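Local coordinates for protein insecticidal Delta-Endotoxin Cry8Ea1 (Bacillus Thuringiensis, PDB 3EB7) that is toxic to soil-dwelling beetle larvae as a three-domain Cry toxin and, like its relatives, is thought to make pores in gut membranes, at residues Ser436-Ile448 against Ile487-Tyr499. Sequence-based numbering, arbitrary orientation.
Sequences SADRTNTVYSDKI and IRLNINSPLSQKY. With SO4 (sulfate ion), chain D.
Val443 and Asn490 anchor a short parallel pairing in which strand 442-443 adds an edge to strand 482-491. It is the outermost strand of a mixed five-stranded sheet, otherwise antiparallel, in the toxin's C-terminal galactose-binding-like domain. Three backbone bonds set the register: Asn490 N to Asn441 O, Val443 N to Asn490 O at 2.9 Å, and Asn492 N to Val443 O. Two asparagine amides lengthen this ladder at its start. Asn441 ND2 gives a hydrogen to Arg488 O at 2.9 Å, with the acceptor only 5° out of the amide plane; Asn490 ND2 reaches Thr440 O, also at 2.9 Å, on a lone pair in the carbonyl plane. Each amide has its oxygen engaged as well, Asn441 OD1 by Lys455 and Asn490 OD1 by Gln559, which should fix both flips.

The tight side is the buried face carrying Val443. With CG1 anti to the backbone N (chi1 -178°), Val443 sends that methyl to Tyr499 CE2 at 3.8 Å, while its CG2 lies 3.6 Å from Ile491 CD1. Leu585 of strand 578-588 also touches Val443, so the edge strand packs against a strand of the domain's other sheet.

The face bearing Thr442 and Asn490 is looser and wetter. Thr442 CG2 lies over one face of the Tyr444 ring, displaced toward the rim, and 3.5 Å from Asn492 ND2. The Tyr444 ring and the Asn492 amide lie side by side with planes 87° apart. One water is bonded to Thr442 OG1 and weakly to Asn492 OD1; another accepts from Ser445 N. A sulfate, probably from the crystallisation liquor, takes the Ser493 N-H at O4, 3.0 Å away. Directional amide and backbone bonds thus fix the register, apolar packing seals one face, and the other mixes a methyl-ring contact with polar groups and two bound waters.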
ATOM      1  N   SER A 436      -3.131  -3.573   6.886  1.00 19.74           N
ATOM      2  CA  SER A 436      -4.412  -4.139   6.353  1.00 20.17           C
ATOM      3  C   SER A 436      -4.314  -5.584   5.853  1.00 20.06           C
ATOM      4  O   SER A 436      -5.306  -6.246   5.678  1.00 20.43           O
ATOM      5  CB  SER A 436      -4.982  -3.268   5.214  1.00 19.37           C
ATOM      6  OG  SER A 436      -4.025  -3.091   4.184  1.00 19.27           O
ATOM      7  N   ALA A 437      -3.096  -6.045   5.606  1.00 20.92           N
ATOM      8  CA  ALA A 437      -2.853  -7.360   5.073  1.00 21.41           C
ATOM      9  C   ALA A 437      -2.680  -8.363   6.229  1.00 21.88           C
ATOM     10  O   ALA A 437      -1.642  -8.440   6.861  1.00 22.06           O
ATOM     11  CB  ALA A 437      -1.628  -7.303   4.182  1.00 20.59           C
ATOM     12  N   ASP A 438      -3.717  -9.138   6.492  1.00 23.22           N
ATOM     13  CA  ASP A 438      -3.759  -9.934   7.698  1.00 24.32           C
ATOM     14  C   ASP A 438      -2.893 -11.187   7.592  1.00 24.15           C
ATOM     15  O   ASP A 438      -2.435 -11.547   6.522  1.00 23.59           O
ATOM     16  CB  ASP A 438      -5.228 -10.225   8.131  1.00 24.84           C
ATOM     17  CG  ASP A 438      -5.953 -11.250   7.234  1.00 28.01           C
ATOM     18  OD1 ASP A 438      -5.369 -11.850   6.296  1.00 29.73           O
ATOM     19  OD2 ASP A 438      -7.153 -11.467   7.488  1.00 30.77           O
ATOM     20  N   ARG A 439      -2.705 -11.836   8.731  1.00 24.65           N
ATOM     21  CA  ARG A 439      -1.890 -13.027   8.886  1.00 25.09           C
ATOM     22  C   ARG A 439      -2.625 -14.343   8.665  1.00 25.33           C
ATOM     23  O   ARG A 439      -1.996 -15.394   8.527  1.00 26.12           O
ATOM     24  CB  ARG A 439      -1.330 -13.033  10.308  1.00 24.65           C
ATOM     25  CG  ARG A 439      -0.375 -11.891  10.580  1.00 24.84           C
ATOM     26  CD  ARG A 439       0.283 -12.123  11.951  1.00 25.33           C
ATOM     27  NE  ARG A 439       1.451 -11.286  11.990  1.00 24.83           N
ATOM     28  CZ  ARG A 439       2.684 -11.697  11.767  1.00 20.07           C
ATOM     29  NH1 ARG A 439       2.932 -12.980  11.564  1.00 18.91           N
ATOM     30  NH2 ARG A 439       3.670 -10.806  11.773  1.00 19.33           N
ATOM     31  N   THR A 440      -3.947 -14.276   8.618  1.00 26.16           N
ATOM     32  CA  THR A 440      -4.806 -15.448   8.790  1.00 26.35           C
ATOM     33  C   THR A 440      -5.747 -15.704   7.615  1.00 26.72           C
ATOM     34  O   THR A 440      -6.457 -16.738   7.604  1.00 26.67           O
ATOM     35  CB  THR A 440      -5.717 -15.260  10.063  1.00 27.02           C
ATOM     36  OG1 THR A 440      -6.279 -13.944  10.035  1.00 27.23           O
ATOM     37  CG2 THR A 440      -4.923 -15.430  11.395  1.00 24.75           C
ATOM     38  N   ASN A 441      -5.800 -14.771   6.652  1.00 25.78           N
ATOM     39  CA  ASN A 441      -6.847 -14.835   5.611  1.00 25.57           C
ATOM     40  C   ASN A 441      -8.254 -15.138   6.194  1.00 25.63           C
ATOM     41  O   ASN A 441      -8.914 -16.138   5.845  1.00 25.84           O
ATOM     42  CB  ASN A 441      -6.481 -15.850   4.523  1.00 25.19           C
ATOM     43  CG  ASN A 441      -5.283 -15.432   3.712  1.00 23.18           C
ATOM     44  OD1 ASN A 441      -5.088 -14.242   3.443  1.00 23.79           O
ATOM     45  ND2 ASN A 441      -4.467 -16.409   3.310  1.00 21.55           N
ATOM     46  N   THR A 442      -8.692 -14.266   7.090  1.00 25.34           N
ATOM     47  CA  THR A 442      -9.973 -14.385   7.763  1.00 25.66           C
ATOM     48  C   THR A 442     -11.077 -14.087   6.778  1.00 25.74           C
ATOM     49  O   THR A 442     -10.975 -13.142   6.012  1.00 26.99           O
ATOM     50  CB  THR A 442     -10.062 -13.406   8.966  1.00 25.33           C
ATOM     51  OG1 THR A 442      -9.040 -13.740   9.906  1.00 26.60           O
ATOM     52  CG2 THR A 442     -11.420 -13.468   9.692  1.00 25.36           C
ATOM     53  N   VAL A 443     -12.132 -14.899   6.821  1.00 26.17           N
ATOM     54  CA  VAL A 443     -13.360 -14.699   6.034  1.00 25.68           C
ATOM     55  C   VAL A 443     -14.466 -14.323   7.014  1.00 26.73           C
ATOM     56  O   VAL A 443     -14.767 -15.092   7.954  1.00 26.63           O
ATOM     57  CB  VAL A 443     -13.729 -15.990   5.214  1.00 25.20           C
ATOM     58  CG1 VAL A 443     -14.971 -15.791   4.338  1.00 22.93           C
ATOM     59  CG2 VAL A 443     -12.565 -16.395   4.337  1.00 24.30           C
ATOM     60  N   TYR A 444     -15.034 -13.134   6.792  1.00 26.95           N
ATOM     61  CA  TYR A 444     -16.126 -12.578   7.597  1.00 28.99           C
ATOM     62  C   TYR A 444     -17.517 -12.977   7.110  1.00 29.16           C
ATOM     63  O   TYR A 444     -17.761 -13.009   5.905  1.00 30.41           O
ATOM     64  CB  TYR A 444     -16.025 -11.041   7.678  1.00 28.99           C
ATOM     65  CG  TYR A 444     -14.676 -10.609   8.208  1.00 30.89           C
ATOM     66  CD1 TYR A 444     -13.617 -10.362   7.335  1.00 30.75           C
ATOM     67  CD2 TYR A 444     -14.445 -10.500   9.586  1.00 30.19           C
ATOM     68  CE1 TYR A 444     -12.356 -10.004   7.811  1.00 31.73           C
ATOM     69  CE2 TYR A 444     -13.202 -10.146  10.068  1.00 31.88           C
ATOM     70  CZ  TYR A 444     -12.160  -9.897   9.175  1.00 30.54           C
ATOM     71  OH  TYR A 444     -10.924  -9.540   9.650  1.00 31.19           O
ATOM     72  N   SER A 445     -18.418 -13.261   8.044  1.00 28.65           N
ATOM     73  CA  SER A 445     -19.783 -13.657   7.706  1.00 29.90           C
ATOM     74  C   SER A 445     -20.585 -12.457   7.274  1.00 29.46           C
ATOM     75  O   SER A 445     -21.597 -12.595   6.617  1.00 30.10           O
ATOM     76  CB  SER A 445     -20.498 -14.232   8.921  1.00 29.80           C
ATOM     77  OG  SER A 445     -19.743 -15.262   9.494  1.00 33.27           O
ATOM     78  N   ASP A 446     -20.168 -11.283   7.715  1.00 29.58           N
ATOM     79  CA  ASP A 446     -20.993 -10.104   7.594  1.00 29.77           C
ATOM     80  C   ASP A 446     -20.352  -8.971   6.777  1.00 28.48           C
ATOM     81  O   ASP A 446     -20.836  -7.850   6.765  1.00 28.49           O
ATOM     82  CB  ASP A 446     -21.488  -9.661   8.994  1.00 30.63           C
ATOM     83  CG  ASP A 446     -20.363  -9.170   9.936  1.00 34.29           C
ATOM     84  OD1 ASP A 446     -19.155  -9.543   9.813  1.00 36.80           O
ATOM     85  OD2 ASP A 446     -20.716  -8.373  10.847  1.00 40.09           O
ATOM     86  N   LYS A 447     -19.273  -9.291   6.074  1.00 26.99           N
ATOM     87  CA  LYS A 447     -18.544  -8.341   5.245  1.00 25.66           C
ATOM     88  C   LYS A 447     -18.205  -9.011   3.895  1.00 24.55           C
ATOM     89  O   LYS A 447     -18.221 -10.237   3.787  1.00 23.90           O
ATOM     90  CB  LYS A 447     -17.249  -7.958   5.955  1.00 25.49           C
ATOM     91  CG  LYS A 447     -17.480  -7.155   7.196  1.00 27.46           C
ATOM     92  CD  LYS A 447     -16.272  -7.181   8.120  1.00 32.29           C
ATOM     93  CE  LYS A 447     -16.674  -6.799   9.562  1.00 34.44           C
ATOM     94  NZ  LYS A 447     -15.680  -5.880  10.202  1.00 37.39           N
ATOM     95  N   ILE A 448     -17.940  -8.193   2.884  1.00 22.88           N
ATOM     96  CA  ILE A 448     -17.278  -8.604   1.662  1.00 22.03           C
ATOM     97  C   ILE A 448     -15.783  -8.754   1.998  1.00 22.74           C
ATOM     98  O   ILE A 448     -15.141  -7.791   2.449  1.00 22.65           O
ATOM     99  CB  ILE A 448     -17.514  -7.548   0.518  1.00 22.47           C
ATOM    100  CG1 ILE A 448     -19.020  -7.447   0.198  1.00 19.59           C
ATOM    101  CG2 ILE A 448     -16.652  -7.872  -0.722  1.00 21.13           C
ATOM    102  CD1 ILE A 448     -19.460  -6.365  -0.777  1.00 20.72           C
ATOM    103  N   ILE A 487      -4.860 -21.290  -1.291  1.00 24.34           N
ATOM    104  CA  ILE A 487      -5.040 -20.195  -0.378  1.00 25.19           C
ATOM    105  C   ILE A 487      -5.693 -20.756   0.890  1.00 26.25           C
ATOM    106  O   ILE A 487      -6.804 -21.317   0.847  1.00 24.77           O
ATOM    107  CB  ILE A 487      -5.926 -19.066  -0.947  1.00 25.39           C
ATOM    108  CG1 ILE A 487      -5.385 -18.556  -2.275  1.00 24.67           C
ATOM    109  CG2 ILE A 487      -6.118 -17.916   0.109  1.00 24.38           C
ATOM    110  CD1 ILE A 487      -6.297 -17.605  -2.941  1.00 27.21           C
ATOM    111  N   ARG A 488      -4.972 -20.606   2.003  1.00 26.88           N
ATOM    112  CA  ARG A 488      -5.395 -21.141   3.292  1.00 28.30           C
ATOM    113  C   ARG A 488      -6.189 -20.094   4.045  1.00 27.09           C
ATOM    114  O   ARG A 488      -5.780 -18.921   4.114  1.00 27.86           O
ATOM    115  CB  ARG A 488      -4.167 -21.593   4.060  1.00 28.83           C
ATOM    116  CG  ARG A 488      -4.133 -21.136   5.515  1.00 36.06           C
ATOM    117  CD  ARG A 488      -3.929 -22.340   6.462  1.00 42.65           C
ATOM    118  NE  ARG A 488      -4.799 -23.447   6.041  1.00 43.90           N
ATOM    119  CZ  ARG A 488      -6.076 -23.556   6.385  1.00 44.79           C
ATOM    120  NH1 ARG A 488      -6.633 -22.619   7.185  1.00 41.62           N
ATOM    121  NH2 ARG A 488      -6.776 -24.607   5.932  1.00 43.40           N
ATOM    122  N   LEU A 489      -7.342 -20.495   4.562  1.00 26.49           N
ATOM    123  CA  LEU A 489      -8.317 -19.551   5.114  1.00 26.20           C
ATOM    124  C   LEU A 489      -8.791 -19.858   6.550  1.00 26.50           C
ATOM    125  O   LEU A 489      -8.845 -21.019   6.969  1.00 27.24           O
ATOM    126  CB  LEU A 489      -9.546 -19.494   4.209  1.00 26.10           C
ATOM    127  CG  LEU A 489      -9.466 -19.314   2.690  1.00 26.25           C
ATOM    128  CD1 LEU A 489     -10.860 -19.619   2.129  1.00 26.52           C
ATOM    129  CD2 LEU A 489      -9.004 -17.882   2.345  1.00 23.52           C
ATOM    130  N   ASN A 490      -9.149 -18.810   7.290  1.00 26.01           N
ATOM    131  CA  ASN A 490      -9.769 -18.971   8.581  1.00 26.00           C
ATOM    132  C   ASN A 490     -11.186 -18.446   8.522  1.00 25.70           C
ATOM    133  O   ASN A 490     -11.392 -17.229   8.345  1.00 23.51           O
ATOM    134  CB  ASN A 490      -8.922 -18.353   9.713  1.00 26.10           C
ATOM    135  CG  ASN A 490      -7.698 -19.229  10.055  1.00 29.30           C
ATOM    136  OD1 ASN A 490      -7.823 -20.241  10.766  1.00 31.68           O
ATOM    137  ND2 ASN A 490      -6.518 -18.870   9.504  1.00 30.43           N
ATOM    138  N   ILE A 491     -12.163 -19.372   8.617  1.00 25.16           N
ATOM    139  CA  ILE A 491     -13.573 -18.995   8.394  1.00 25.37           C
ATOM    140  C   ILE A 491     -14.217 -18.637   9.757  1.00 26.24           C
ATOM    141  O   ILE A 491     -14.248 -19.466  10.694  1.00 25.55           O
ATOM    142  CB  ILE A 491     -14.422 -20.096   7.619  1.00 25.82           C
ATOM    143  CG1 ILE A 491     -13.680 -20.758   6.418  1.00 25.74           C
ATOM    144  CG2 ILE A 491     -15.816 -19.575   7.225  1.00 24.04           C
ATOM    145  CD1 ILE A 491     -13.153 -19.826   5.336  1.00 23.06           C
ATOM    146  N   ASN A 492     -14.702 -17.401   9.867  1.00 26.57           N
ATOM    147  CA  ASN A 492     -15.463 -16.984  11.046  1.00 27.90           C
ATOM    148  C   ASN A 492     -16.877 -17.606  11.081  1.00 29.36           C
ATOM    149  O   ASN A 492     -17.439 -18.007  10.054  1.00 29.34           O
ATOM    150  CB  ASN A 492     -15.569 -15.471  11.122  1.00 26.91           C
ATOM    151  CG  ASN A 492     -14.286 -14.800  11.618  1.00 26.68           C
ATOM    152  OD1 ASN A 492     -13.311 -15.448  11.995  1.00 26.63           O
ATOM    153  ND2 ASN A 492     -14.298 -13.486  11.615  1.00 25.96           N
ATOM    154  N   SER A 493     -17.462 -17.690  12.261  1.00 30.79           N
ATOM    155  CA  SER A 493     -18.710 -18.408  12.364  1.00 33.11           C
ATOM    156  C   SER A 493     -19.859 -17.565  11.736  1.00 33.83           C
ATOM    157  O   SER A 493     -19.734 -16.320  11.616  1.00 34.61           O
ATOM    158  CB  SER A 493     -18.976 -18.775  13.830  1.00 32.69           C
ATOM    159  OG  SER A 493     -19.803 -17.804  14.406  1.00 34.63           O
ATOM    160  N   PRO A 494     -20.968 -18.214  11.322  1.00 33.89           N
ATOM    161  CA  PRO A 494     -21.324 -19.620  11.357  1.00 33.92           C
ATOM    162  C   PRO A 494     -20.921 -20.332  10.066  1.00 34.01           C
ATOM    163  O   PRO A 494     -21.042 -19.761   8.994  1.00 34.67           O
ATOM    164  CB  PRO A 494     -22.841 -19.555  11.481  1.00 33.59           C
ATOM    165  CG  PRO A 494     -23.193 -18.379  10.595  1.00 33.69           C
ATOM    166  CD  PRO A 494     -22.061 -17.399  10.753  1.00 34.45           C
ATOM    167  N   LEU A 495     -20.450 -21.572  10.171  1.00 33.93           N
ATOM    168  CA  LEU A 495     -19.983 -22.320   9.005  1.00 33.83           C
ATOM    169  C   LEU A 495     -21.087 -22.676   7.995  1.00 33.43           C
ATOM    170  O   LEU A 495     -20.802 -23.172   6.906  1.00 33.31           O
ATOM    171  CB  LEU A 495     -19.247 -23.579   9.441  1.00 33.76           C
ATOM    172  CG  LEU A 495     -17.739 -23.484   9.685  1.00 35.80           C
ATOM    173  CD1 LEU A 495     -17.246 -24.817  10.315  1.00 36.43           C
ATOM    174  CD2 LEU A 495     -16.958 -23.152   8.403  1.00 33.97           C
ATOM    175  N   SER A 496     -22.331 -22.402   8.383  1.00 32.74           N
ATOM    176  CA  SER A 496     -23.511 -22.695   7.597  1.00 31.98           C
ATOM    177  C   SER A 496     -23.827 -21.505   6.676  1.00 31.24           C
ATOM    178  O   SER A 496     -24.705 -21.594   5.831  1.00 30.23           O
ATOM    179  CB  SER A 496     -24.699 -22.995   8.532  1.00 31.90           C
ATOM    180  OG  SER A 496     -24.959 -21.893   9.389  1.00 32.84           O
ATOM    181  N   GLN A 497     -23.095 -20.402   6.868  1.00 30.43           N
ATOM    182  CA  GLN A 497     -23.212 -19.202   6.054  1.00 29.37           C
ATOM    183  C   GLN A 497     -22.836 -19.506   4.600  1.00 29.61           C
ATOM    184  O   GLN A 497     -21.750 -20.047   4.319  1.00 28.81           O
ATOM    185  CB  GLN A 497     -22.282 -18.129   6.615  1.00 29.23           C
ATOM    186  CG  GLN A 497     -22.153 -16.885   5.777  1.00 28.12           C
ATOM    187  CD  GLN A 497     -23.402 -16.099   5.811  1.00 28.98           C
ATOM    188  OE1 GLN A 497     -23.975 -15.916   6.871  1.00 29.89           O
ATOM    189  NE2 GLN A 497     -23.865 -15.636   4.645  1.00 29.09           N
ATOM    190  N   LYS A 498     -23.746 -19.172   3.682  1.00 29.76           N
ATOM    191  CA  LYS A 498     -23.447 -19.221   2.238  1.00 29.75           C
ATOM    192  C   LYS A 498     -22.614 -18.020   1.758  1.00 28.35           C
ATOM    193  O   LYS A 498     -22.763 -16.896   2.244  1.00 27.45           O
ATOM    194  CB  LYS A 498     -24.740 -19.261   1.412  1.00 30.61           C
ATOM    195  CG  LYS A 498     -25.693 -20.358   1.777  1.00 33.44           C
ATOM    196  CD  LYS A 498     -25.103 -21.699   1.450  1.00 38.76           C
ATOM    197  CE  LYS A 498     -26.198 -22.641   0.944  1.00 43.49           C
ATOM    198  NZ  LYS A 498     -27.564 -22.176   1.407  1.00 42.78           N
ATOM    199  N   TYR A 499     -21.774 -18.286   0.776  1.00 27.56           N
ATOM    200  CA  TYR A 499     -20.965 -17.286   0.139  1.00 27.14           C
ATOM    201  C   TYR A 499     -21.061 -17.510  -1.362  1.00 27.26           C
ATOM    202  O   TYR A 499     -21.186 -18.644  -1.830  1.00 27.61           O
ATOM    203  CB  TYR A 499     -19.486 -17.431   0.551  1.00 26.67           C
ATOM    204  CG  TYR A 499     -19.188 -17.124   2.004  1.00 26.38           C
ATOM    205  CD1 TYR A 499     -19.140 -18.152   2.952  1.00 24.79           C
ATOM    206  CD2 TYR A 499     -18.974 -15.804   2.432  1.00 24.85           C
ATOM    207  CE1 TYR A 499     -18.896 -17.885   4.302  1.00 24.79           C
ATOM    208  CE2 TYR A 499     -18.727 -15.518   3.773  1.00 27.77           C
ATOM    209  CZ  TYR A 499     -18.685 -16.571   4.708  1.00 26.89           C
ATOM    210  OH  TYR A 499     -18.422 -16.300   6.030  1.00 25.69           O
TER
HETATM  211  S   SO4 D2008     -15.805 -17.197  15.417  1.00 75.78           S
HETATM  212  O1  SO4 D2008     -14.672 -16.658  16.166  1.00 76.56           O
HETATM  213  O2  SO4 D2008     -15.353 -18.337  14.610  1.00 74.86           O
HETATM  214  O3  SO4 D2008     -16.820 -17.670  16.362  1.00 75.52           O
HETATM  215  O4  SO4 D2008     -16.342 -16.121  14.569  1.00 74.79           O
HETATM  216  O   HOH W   1      -9.867 -15.642  11.757  1.00 45.66           O
HETATM  217  O   HOH W   2     -17.384 -12.369  10.981  1.00 22.43           O